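Hemin degrading factor (PDB 4MF9) binds heme in Pseudomonas aeruginosa, probably passing it on within the cell, and can itself degrade heme. Local coordinates at residues 202-205 with 206-210; 233-236 with 237-241. One frame throughout, in Å; residues are numbered along the deposited sequence.

Contact 1 (202-205 with 206-210); sequences AALR and EGWAA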
loop_
_atom_site.group_PDB
_atom_site.type_symbol
_atom_site.label_atom_id
_atom_site.label_comp_id
_atom_site.label_asym_id
_atom_site.label_seq_id
_atom_site.Cartn_x
_atom_site.Cartn_y
_atom_site.Cartn_z
ATOM N N ALA A 202 21.945 15.752 16.784
ATOM C CA ALA A 202 21.463 16.257 18.044
ATOM C C ALA A 202 20.112 16.963 17.936
ATOM O O ALA A 202 19.234 16.781 18.699
ATOM C CB ALA A 202 22.545 17.126 18.668
ATOM N N ALA A 203 19.969 17.744 16.895
ATOM C CA ALA A 203 18.699 18.372 16.643
ATOM C C ALA A 203 17.618 17.364 16.338
ATOM O O ALA A 203 16.602 17.422 16.896
ATOM C CB ALA A 203 18.816 19.379 15.510
ATOM N N LEU A 204 17.944 16.404 15.509
ATOM C CA LEU A 204 17.010 15.359 15.167
ATOM C C LEU A 204 16.564 14.596 16.395
ATOM O O LEU A 204 15.409 14.480 16.608
ATOM C CB LEU A 204 17.752 14.399 14.266
ATOM C CG LEU A 204 17.082 13.349 13.422
ATOM C CD1 LEU A 204 17.940 12.138 13.298
ATOM C CD2 LEU A 204 15.679 13.048 13.768
ATOM N N ARG A 205 17.494 14.209 17.218
ATOM C CA ARG A 205 17.201 13.553 18.486
ATOM C C ARG A 205 16.395 14.430 19.425
ATOM O O ARG A 205 15.482 13.979 20.068
ATOM C CB ARG A 205 18.481 13.136 19.181
ATOM C CG ARG A 205 19.227 11.960 18.641
ATOM C CD ARG A 205 20.454 11.644 19.506
ATOM N NE ARG A 205 20.185 10.392 20.185
ATOM C CZ ARG A 205 20.056 10.190 21.479
ATOM N NH1 ARG A 205 20.243 11.151 22.373
ATOM N NH2 ARG A 205 19.767 8.986 21.885
ATOM N N GLU A 206 16.746 15.705 19.463
ATOM C CA GLU A 206 15.977 16.602 20.293
ATOM C C GLU A 206 14.530 16.694 19.870
ATOM O O GLU A 206 13.647 16.487 20.659
ATOM C CB GLU A 206 16.629 17.986 20.317
ATOM C CG GLU A 206 15.914 18.926 21.245
ATOM C CD GLU A 206 16.650 20.256 21.501
ATOM O OE1 GLU A 206 17.804 20.445 21.085
ATOM O OE2 GLU A 206 16.005 21.064 22.119
ATOM N N GLY A 207 14.319 16.876 18.575
ATOM C CA GLY A 207 12.985 16.875 18.003
ATOM C C GLY A 207 12.266 15.546 18.177
ATOM O O GLY A 207 11.049 15.520 18.403
ATOM N N TRP A 208 13.013 14.447 18.069
ATOM C CA TRP A 208 12.450 13.102 18.243
ATOM C C TRP A 208 11.853 12.949 19.638
ATOM O O TRP A 208 10.706 12.528 19.791
ATOM C CB TRP A 208 13.528 12.029 18.025
ATOM C CG TRP A 208 12.985 10.607 17.908
ATOM C CD1 TRP A 208 12.215 9.932 18.821
ATOM C CD2 TRP A 208 13.206 9.696 16.823
ATOM N NE1 TRP A 208 11.935 8.664 18.360
ATOM C CE2 TRP A 208 12.530 8.498 17.134
ATOM C CE3 TRP A 208 13.907 9.781 15.617
ATOM C CZ2 TRP A 208 12.545 7.387 16.282
ATOM C CZ3 TRP A 208 13.921 8.681 14.775
ATOM C CH2 TRP A 208 13.245 7.500 15.110
ATOM N N ALA A 209 12.624 13.309 20.639
ATOM C CA ALA A 209 12.216 13.271 22.026
ATOM C C ALA A 209 10.969 14.170 22.262
ATOM O O ALA A 209 10.174 13.891 23.092
ATOM C CB ALA A 209 13.377 13.714 22.890
ATOM N N ALA A 210 10.839 15.218 21.482
ATOM C CA ALA A 210 9.753 16.186 21.581
ATOM C C ALA A 210 8.469 15.849 20.784
ATOM O O ALA A 210 7.447 16.470 20.926
ATOM C CB ALA A 210 10.291 17.558 21.233
#
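Leu204 and Trp208, one helical turn apart, run side by side off the same flank of their helix, and their pairing is a clear example of i to i+4 packing. CD2 of Leu204 comes to the rim of the indole, near the ring plane, 4.2 Å from CE3 of Trp208; the methyl borders the six-membered ring rather than covering a face. The four-residue spacing brings both residues onto one flank, and matching first torsions, with CG opposite the backbone N (chi1 -165° in Leu204, -168° in Trp208), keep the chains side by side on the buried side. Glu206 has a similar first torsion but starts from another face of the helix, where its extended chain leads into an exposed setting; its CB rests 3.3 Å from Ala202 O.

Beneath the side chains the backbone follows the alpha-helical pattern. Gly207 N donates to Ala203 O at 2.9 Å, while Trp208 N reaches Leu204 O at 2.8 Å. Glu206 N and Ala209 N make the equivalent bonds to Ala202 O and Arg205 O. Trp208 CB lies against two carbonyl oxygens at once, 3.4 Å from each of Leu204 O and Arg205 O, a snug seat at the root of the indole. Arg205 leaves the helix on yet another side, its chain bending near the guanidinium; NE probably bonds to Ala235 O, and NH2 is paired with Glu238 in a salt bridge modelled too short to trust in detail.

Helix 201-210 thereby packs on helix 228-235, with Leu204 against Ala231 and Trp208 against Leu232 and Ala235. Phe217 meets the Trp208 ring edge-to-face, and the indole NE1 is satisfied by Arg312 O in strand 307-313, next to the heme-binding Lys313; the heme itself lies about 9 Å from the Trp208 side chain.

Contact 2 (233-236 with 237-241); sequences RLAG and GEWAE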
loop_
_atom_site.group_PDB
_atom_site.type_symbol
_atom_site.label_atom_id
_atom_site.label_comp_id
_atom_site.label_asym_id
_atom_site.label_seq_id
_atom_site.Cartn_x
_atom_site.Cartn_y
_atom_site.Cartn_z
ATOM N N ARG A 233 18.960 5.143 12.168
ATOM C CA ARG A 233 20.357 4.887 12.378
ATOM C C ARG A 233 20.975 5.918 13.327
ATOM O O ARG A 233 21.837 5.614 14.083
ATOM C CB ARG A 233 21.064 5.105 11.070
ATOM C CG ARG A 233 22.267 4.278 10.841
ATOM C CD ARG A 233 22.433 3.847 9.416
ATOM N NE ARG A 233 22.640 4.912 8.464
ATOM C CZ ARG A 233 21.958 5.013 7.339
ATOM N NH1 ARG A 233 21.026 4.147 7.067
ATOM N NH2 ARG A 233 22.189 5.980 6.508
ATOM N N LEU A 234 20.547 7.164 13.205
ATOM C CA LEU A 234 21.151 8.258 13.968
ATOM C C LEU A 234 20.398 8.544 15.262
ATOM O O LEU A 234 20.859 9.328 16.100
ATOM C CB LEU A 234 21.201 9.527 13.115
ATOM C CG LEU A 234 21.943 9.487 11.781
ATOM C CD1 LEU A 234 21.825 10.822 11.073
ATOM C CD2 LEU A 234 23.401 9.124 11.969
ATOM N N ALA A 235 19.231 7.923 15.422
ATOM C CA ALA A 235 18.392 8.198 16.590
ATOM C C ALA A 235 19.014 7.704 17.897
ATOM O O ALA A 235 18.922 8.374 18.932
ATOM C CB ALA A 235 17.012 7.606 16.398
ATOM N N GLY A 236 19.628 6.529 17.849
ATOM C CA GLY A 236 20.170 5.907 19.050
ATOM C C GLY A 236 19.258 4.781 19.499
ATOM O O GLY A 236 18.046 4.831 19.260
ATOM N N GLY A 237 19.837 3.783 20.167
ATOM C CA GLY A 237 19.134 2.566 20.538
ATOM C C GLY A 237 17.868 2.719 21.355
ATOM O O GLY A 237 16.979 1.874 21.274
ATOM N N GLU A 238 17.749 3.791 22.130
ATOM C CA GLU A 238 16.516 3.972 22.893
ATOM C C GLU A 238 15.324 4.304 21.982
ATOM O O GLU A 238 14.168 4.089 22.356
ATOM C CB GLU A 238 16.688 5.026 23.994
ATOM C CG GLU A 238 16.791 6.466 23.529
ATOM C CD GLU A 238 18.187 6.861 23.090
ATOM O OE1 GLU A 238 18.934 5.995 22.596
ATOM O OE2 GLU A 238 18.534 8.052 23.231
ATOM N N TRP A 239 15.607 4.821 20.788
ATOM C CA TRP A 239 14.532 5.231 19.869
ATOM C C TRP A 239 14.354 4.241 18.713
ATOM O O TRP A 239 13.255 4.100 18.159
ATOM C CB TRP A 239 14.798 6.632 19.292
ATOM C CG TRP A 239 14.849 7.759 20.306
ATOM C CD1 TRP A 239 15.897 8.615 20.529
ATOM C CD2 TRP A 239 13.817 8.140 21.235
ATOM N NE1 TRP A 239 15.579 9.508 21.537
ATOM C CE2 TRP A 239 14.313 9.237 21.987
ATOM C CE3 TRP A 239 12.525 7.667 21.503
ATOM C CZ2 TRP A 239 13.556 9.867 22.987
ATOM C CZ3 TRP A 239 11.776 8.293 22.505
ATOM C CH2 TRP A 239 12.297 9.389 23.231
ATOM N N ALA A 240 15.440 3.578 18.327
ATOM C CA ALA A 240 15.397 2.678 17.171
ATOM C C ALA A 240 16.545 1.686 17.191
ATOM O O ALA A 240 17.702 2.080 17.357
ATOM C CB ALA A 240 15.420 3.476 15.882
ATOM N N GLU A 241 16.222 0.420 16.995
ATOM C CA GLU A 241 17.196 -0.653 16.965
ATOM C C GLU A 241 16.987 -1.564 15.786
ATOM O O GLU A 241 15.928 -1.974 15.589
ATOM C CB GLU A 241 17.062 -1.517 18.211
ATOM C CG GLU A 241 17.102 -0.808 19.534
ATOM C CD GLU A 241 16.925 -1.769 20.713
ATOM O OE1 GLU A 241 17.892 -2.059 21.362
ATOM O OE2 GLU A 241 15.862 -2.222 20.995
HETATM O O HOH W 1 19.432 3.964 16.311
#
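The carbonyl oxygen of Gly236 is held by two backbone N-H groups that arrive from opposite faces of its plane. Trp239 N, at 2.9 Å, sits well above the carbonyl plane, whereas Ala240 N, 3.0 Å from Gly236 O, is tilted out of it by only 19°. The first bond closes a type I beta turn over Gly237 and Glu238; the second ties the first residue of strand 240-243 to the same carbonyl. Gly236 makes this exit possible: its positive phi of 104° breaks the helix at a conformation that suits glycine. A water bridges the same junction, accepting from Gly236 N and donating to Ala240 O at 2.8 Å.

Side chains fold back over the turn. Trp239 turns its indole edge to the helix end, with CD1 3.4 Å from Ala235 O and the oxygen lying in the ring plane, while the CB atoms of Ala235 and Trp239 meet at 3.8 Å. In Glu238 the first torsion (chi1 72°) wedges CG between backbone N and carbonyl carbon and sets it over one face of the Trp239 ring, toward its rim; the bend at chi2 then turns the carboxylate back, OE1 coming 3.3 Å from Gly236 C. Its OE2 is paired with Arg205 of helix 201-210, at a modelled separation too short to trust.

This is a helix-to-strand connection, joining helix 228-235 to strand 240-243 at an outer margin of a nine-stranded antiparallel sheet. Strand 307-313 runs alongside, Arg312 pairing with Trp239 and Arg310 with Glu241 through the backbone, and Pro314 touches the indole.

The two contacts illustrate local order of different kinds. Contact 1 is regular helix, its bonds repeating and its side chains sorted between a buried and an exposed flank; contact 2 is the irregular end of a helix, where a glycine changes the chain's direction and a doubly used carbonyl and a water tie the turn. Both are partly buried and peripheral, on the same side of the molecule, with centres 11 Å apart. They share a seam: Trp208 NE1 lies 3.3 Å from Trp239 CE3, the indole planes inclined by about 35°. The doubtful Arg205-Glu238 pairing adds charge to this otherwise largely apolar meeting of helix and turn.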